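Local structure of response regulator receiver (4G97) at residues A98-L101 and V102-G106; F235-T238 and K239-P243. The protein is a two-component response regulator that joins a sigma-factor-like region to a phosphoacceptor receiver domain and probably signals by partner switching in the general stress response. All coordinates share one frame; numbering follows the deposited sequence.

Contact 1: residues A98-L101 and V102-G106; sequences AFLL and VAVEG
Phe99 and Ala103, one helical turn apart, meet where the ring atom CE2 comes to 3.5 Å from Ala103 CB, which approaches the ring obliquely. Phe99 CG is anti to its own N (chi1 -156°), and this carries the ring along the helix toward Ala103. Next to it, Leu100 and Val104 lie side by side and point the same way, Leu100 CD2 reaching Val104 CG2 at 3.6 Å. Val102 turns its CG2 back over the preceding turn, 3.4 Å from Phe99 O. The backbone widens here: Leu100 O accepts both Val104 N, at 2.8 Å and tilted from the carbonyl plane, and Glu105 N, at 2.9 Å and within that plane, a pi-type turn near the helix end. Gly106 then leaves the helix with positive phi. Glu105 sets its CB against Leu101 O, while its bent chain carries the carboxylate away to Arg16, in a salt bridge, and to Tyr57 OH. Around helix 94-104, helix 11-22 packs on Leu100 and Leu101, helix 109-116 on Leu101, helix 120-135 on Phe99 and Val102, and helix 243-265 of the receiver on Phe99, Leu100 and Val104.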
loop_
_atom_site.group_PDB
_atom_site.type_symbol
_atom_site.label_atom_id
_atom_site.label_comp_id
_atom_site.label_asym_id
_atom_site.label_seq_id
_atom_site.Cartn_x
_atom_site.Cartn_y
_atom_site.Cartn_z
ATOM N N ALA A 98 -1.125 5.412 11.597
ATOM C CA ALA A 98 -0.824 6.833 11.613
ATOM C C ALA A 98 0.093 7.215 10.456
ATOM O O ALA A 98 -0.217 8.143 9.704
ATOM C CB ALA A 98 -0.222 7.224 12.964
ATOM N N PHE A 99 1.188 6.462 10.265
ATOM C CA PHE A 99 2.141 6.716 9.185
ATOM C C PHE A 99 1.497 6.512 7.815
ATOM O O PHE A 99 1.733 7.317 6.897
ATOM C CB PHE A 99 3.392 5.830 9.347
ATOM C CG PHE A 99 4.612 6.405 8.665
ATOM C CD1 PHE A 99 5.472 7.260 9.346
ATOM C CD2 PHE A 99 4.900 6.096 7.341
ATOM C CE1 PHE A 99 6.584 7.816 8.703
ATOM C CE2 PHE A 99 6.017 6.647 6.702
ATOM C CZ PHE A 99 6.855 7.495 7.390
ATOM N N LEU A 100 0.643 5.469 7.681
ATOM C CA LEU A 100 -0.046 5.189 6.420
ATOM C C LEU A 100 -0.963 6.355 6.036
ATOM O O LEU A 100 -0.906 6.806 4.901
ATOM C CB LEU A 100 -0.813 3.852 6.445
ATOM C CG LEU A 100 0.035 2.548 6.401
ATOM C CD1 LEU A 100 -0.859 1.344 6.419
ATOM C CD2 LEU A 100 0.906 2.464 5.141
ATOM N N LEU A 101 -1.734 6.887 6.992
ATOM C CA LEU A 101 -2.654 8.020 6.764
ATOM C C LEU A 101 -1.965 9.258 6.239
ATOM O O LEU A 101 -2.534 9.959 5.405
ATOM C CB LEU A 101 -3.459 8.365 8.040
ATOM C CG LEU A 101 -4.521 7.344 8.469
ATOM C CD1 LEU A 101 -4.963 7.599 9.891
ATOM C CD2 LEU A 101 -5.695 7.300 7.493
ATOM N N VAL A 102 -0.748 9.534 6.729
ATOM C CA VAL A 102 0.021 10.688 6.290
ATOM C C VAL A 102 0.872 10.379 5.056
ATOM O O VAL A 102 0.706 11.050 4.040
ATOM C CB VAL A 102 0.815 11.406 7.433
ATOM C CG1 VAL A 102 -0.130 12.026 8.457
ATOM C CG2 VAL A 102 1.785 10.465 8.128
ATOM N N ALA A 103 1.759 9.355 5.126
ATOM C CA ALA A 103 2.678 9.004 4.024
ATOM C C ALA A 103 2.000 8.420 2.819
ATOM O O ALA A 103 2.401 8.737 1.699
ATOM C CB ALA A 103 3.757 8.058 4.508
ATOM N N VAL A 104 0.980 7.567 3.009
ATOM C CA VAL A 104 0.314 6.989 1.830
ATOM C C VAL A 104 -0.965 7.732 1.467
ATOM O O VAL A 104 -1.202 7.989 0.292
ATOM C CB VAL A 104 0.060 5.467 1.992
ATOM C CG1 VAL A 104 -0.592 4.863 0.742
ATOM C CG2 VAL A 104 1.344 4.723 2.358
ATOM N N GLU A 105 -1.817 8.000 2.455
ATOM C CA GLU A 105 -3.143 8.571 2.220
ATOM C C GLU A 105 -3.255 10.074 1.921
ATOM O O GLU A 105 -4.307 10.527 1.471
ATOM C CB GLU A 105 -4.177 8.057 3.251
ATOM C CG GLU A 105 -4.365 6.536 3.216
ATOM C CD GLU A 105 -4.688 5.940 1.852
ATOM O OE1 GLU A 105 -5.621 6.438 1.186
ATOM O OE2 GLU A 105 -3.980 4.999 1.429
ATOM N N GLY A 106 -2.180 10.814 2.114
ATOM C CA GLY A 106 -2.175 12.246 1.824
ATOM C C GLY A 106 -2.878 13.167 2.809
ATOM O O GLY A 106 -3.153 14.323 2.469
#

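Contact 2: residues F235-T238 and K239-P243; sequences FLVT and KPFNP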
loop_
_atom_site.group_PDB
_atom_site.type_symbol
_atom_site.label_atom_id
_atom_site.label_comp_id
_atom_site.label_asym_id
_atom_site.label_seq_id
_atom_site.Cartn_x
_atom_site.Cartn_y
_atom_site.Cartn_z
ATOM N N PHE A 235 -0.553 -3.670 -2.702
ATOM C CA PHE A 235 0.258 -2.478 -2.432
ATOM C C PHE A 235 0.397 -1.670 -3.692
ATOM O O PHE A 235 0.789 -2.199 -4.721
ATOM C CB PHE A 235 1.623 -2.874 -1.845
ATOM C CG PHE A 235 1.545 -3.709 -0.593
ATOM C CD1 PHE A 235 1.089 -3.157 0.607
ATOM C CD2 PHE A 235 2.005 -5.022 -0.585
ATOM C CE1 PHE A 235 1.010 -3.929 1.764
ATOM C CE2 PHE A 235 1.944 -5.795 0.584
ATOM C CZ PHE A 235 1.455 -5.243 1.753
ATOM N N LEU A 236 -0.026 -0.412 -3.629
ATOM C CA LEU A 236 -0.097 0.444 -4.809
ATOM C C LEU A 236 0.507 1.818 -4.548
ATOM O O LEU A 236 0.029 2.553 -3.691
ATOM C CB LEU A 236 -1.590 0.585 -5.191
ATOM C CG LEU A 236 -1.967 0.884 -6.634
ATOM C CD1 LEU A 236 -1.404 -0.175 -7.614
ATOM C CD2 LEU A 236 -3.472 0.916 -6.766
ATOM N N VAL A 237 1.580 2.129 -5.271
ATOM C CA VAL A 237 2.283 3.405 -5.199
ATOM C C VAL A 237 1.750 4.244 -6.373
ATOM O O VAL A 237 1.602 3.732 -7.481
ATOM C CB VAL A 237 3.834 3.215 -5.275
ATOM C CG1 VAL A 237 4.554 4.528 -5.587
ATOM C CG2 VAL A 237 4.392 2.619 -3.990
ATOM N N THR A 238 1.471 5.524 -6.130
ATOM C CA THR A 238 1.047 6.424 -7.206
ATOM C C THR A 238 2.310 7.051 -7.834
ATOM O O THR A 238 3.236 7.411 -7.109
ATOM C CB THR A 238 0.085 7.485 -6.666
ATOM O OG1 THR A 238 -1.116 6.838 -6.235
ATOM C CG2 THR A 238 -0.269 8.562 -7.708
ATOM N N LYS A 239 2.374 7.122 -9.162
ATOM C CA LYS A 239 3.478 7.830 -9.795
ATOM C C LYS A 239 2.942 9.158 -10.369
ATOM O O LYS A 239 1.875 9.144 -10.976
ATOM C CB LYS A 239 4.319 6.991 -10.767
ATOM C CG LYS A 239 3.640 6.557 -12.033
ATOM C CD LYS A 239 4.646 6.025 -13.022
ATOM C CE LYS A 239 3.910 5.579 -14.253
ATOM N NZ LYS A 239 4.845 5.161 -15.319
ATOM N N PRO A 240 3.579 10.324 -10.097
ATOM C CA PRO A 240 4.802 10.521 -9.295
ATOM C C PRO A 240 4.449 10.315 -7.825
ATOM O O PRO A 240 3.277 10.439 -7.461
ATOM C CB PRO A 240 5.193 11.973 -9.618
ATOM C CG PRO A 240 3.884 12.654 -9.848
ATOM C CD PRO A 240 3.043 11.620 -10.578
ATOM N N PHE A 241 5.427 9.960 -6.993
ATOM C CA PHE A 241 5.156 9.671 -5.581
ATOM C C PHE A 241 5.952 10.511 -4.676
ATOM O O PHE A 241 7.050 10.939 -5.032
ATOM C CB PHE A 241 5.516 8.186 -5.240
ATOM C CG PHE A 241 6.834 7.726 -5.847
ATOM C CD1 PHE A 241 6.860 7.047 -7.058
ATOM C CD2 PHE A 241 8.044 8.015 -5.228
ATOM C CE1 PHE A 241 8.074 6.671 -7.640
ATOM C CE2 PHE A 241 9.255 7.629 -5.803
ATOM C CZ PHE A 241 9.264 6.985 -7.017
ATOM N N ASN A 242 5.436 10.670 -3.459
ATOM C CA ASN A 242 6.167 11.198 -2.349
ATOM C C ASN A 242 7.094 9.987 -1.994
ATOM O O ASN A 242 6.566 8.884 -1.780
ATOM C CB ASN A 242 5.214 11.480 -1.168
ATOM C CG ASN A 242 5.918 11.990 0.089
ATOM O OD1 ASN A 242 7.104 11.735 0.330
ATOM N ND2 ASN A 242 5.193 12.687 0.955
ATOM N N PRO A 243 8.443 10.142 -1.911
ATOM C CA PRO A 243 9.288 8.988 -1.521
ATOM C C PRO A 243 8.863 8.299 -0.210
ATOM O O PRO A 243 9.106 7.105 -0.069
ATOM C CB PRO A 243 10.704 9.582 -1.438
ATOM C CG PRO A 243 10.500 11.084 -1.367
ATOM C CD PRO A 243 9.258 11.355 -2.141
#
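From Val237 to Phe241 the chain leaves strand 236-238, stays extended through Lys239 and turns at a cis peptide bond before Pro240. No hydrogen bond links the two segments; the turn brings Thr238 O to 3.0 Å from Pro240 O, two acceptors side by side that cannot bond to each other. Phe241 CB sits equally near, 3.0 Å from Thr238 O, and that oxygen lies at the ring edge, near its plane. The ring and Val237 cross obliquely, Val237 CG1 touching Phe241 CD1 at 3.7 Å. Phe241 CG lies between its backbone N and carbonyl carbon (chi1 43°), which keeps the near side of the ring, CG and CD1, against Val237 CG1 while CZ points away from the strand. Strand 236-238 is the last strand of the parallel receiver sheet, of order 2-1-3-4-5, and a lysine followed by a cis-proline at the end of the fifth strand is a conserved feature of receiver domains. Lys239, extended beyond CG, carries NZ to a salt bridge with Asp191, the predicted phosphorylation site, unmodified here; by analogy with other receivers the lysine probably helps to bind the phosphoryl group. Val246 of helix 243-265 touches both Val237 and Phe241, while Ile155 of helix 149-161 also meets the phenyl ring. Asn242 N-caps helix 243-265, its OD1 accepting from Asp244 N.

Overall arrangement
Contact 1 belongs to the sigma-like region and contact 2 to the receiver domain, yet their centres are only 12 Å apart and their nearest atoms about 5 Å, without touching. Helix 243-265 bridges them: Ala248 meets Phe99 and Val104 of contact 1, and Leu249 meets Val237 of contact 2. The segment 239-243 leads directly into that helix, so the loop beside the predicted phosphoacceptor Asp191 is continuous with an element packed on the sigma-like region. Such a path is consistent with phosphorylation altering the interface between the two regions. The calcium ion, held by His265 and His268 of what is evidently a C-terminal histidine tag, belongs to neither contact.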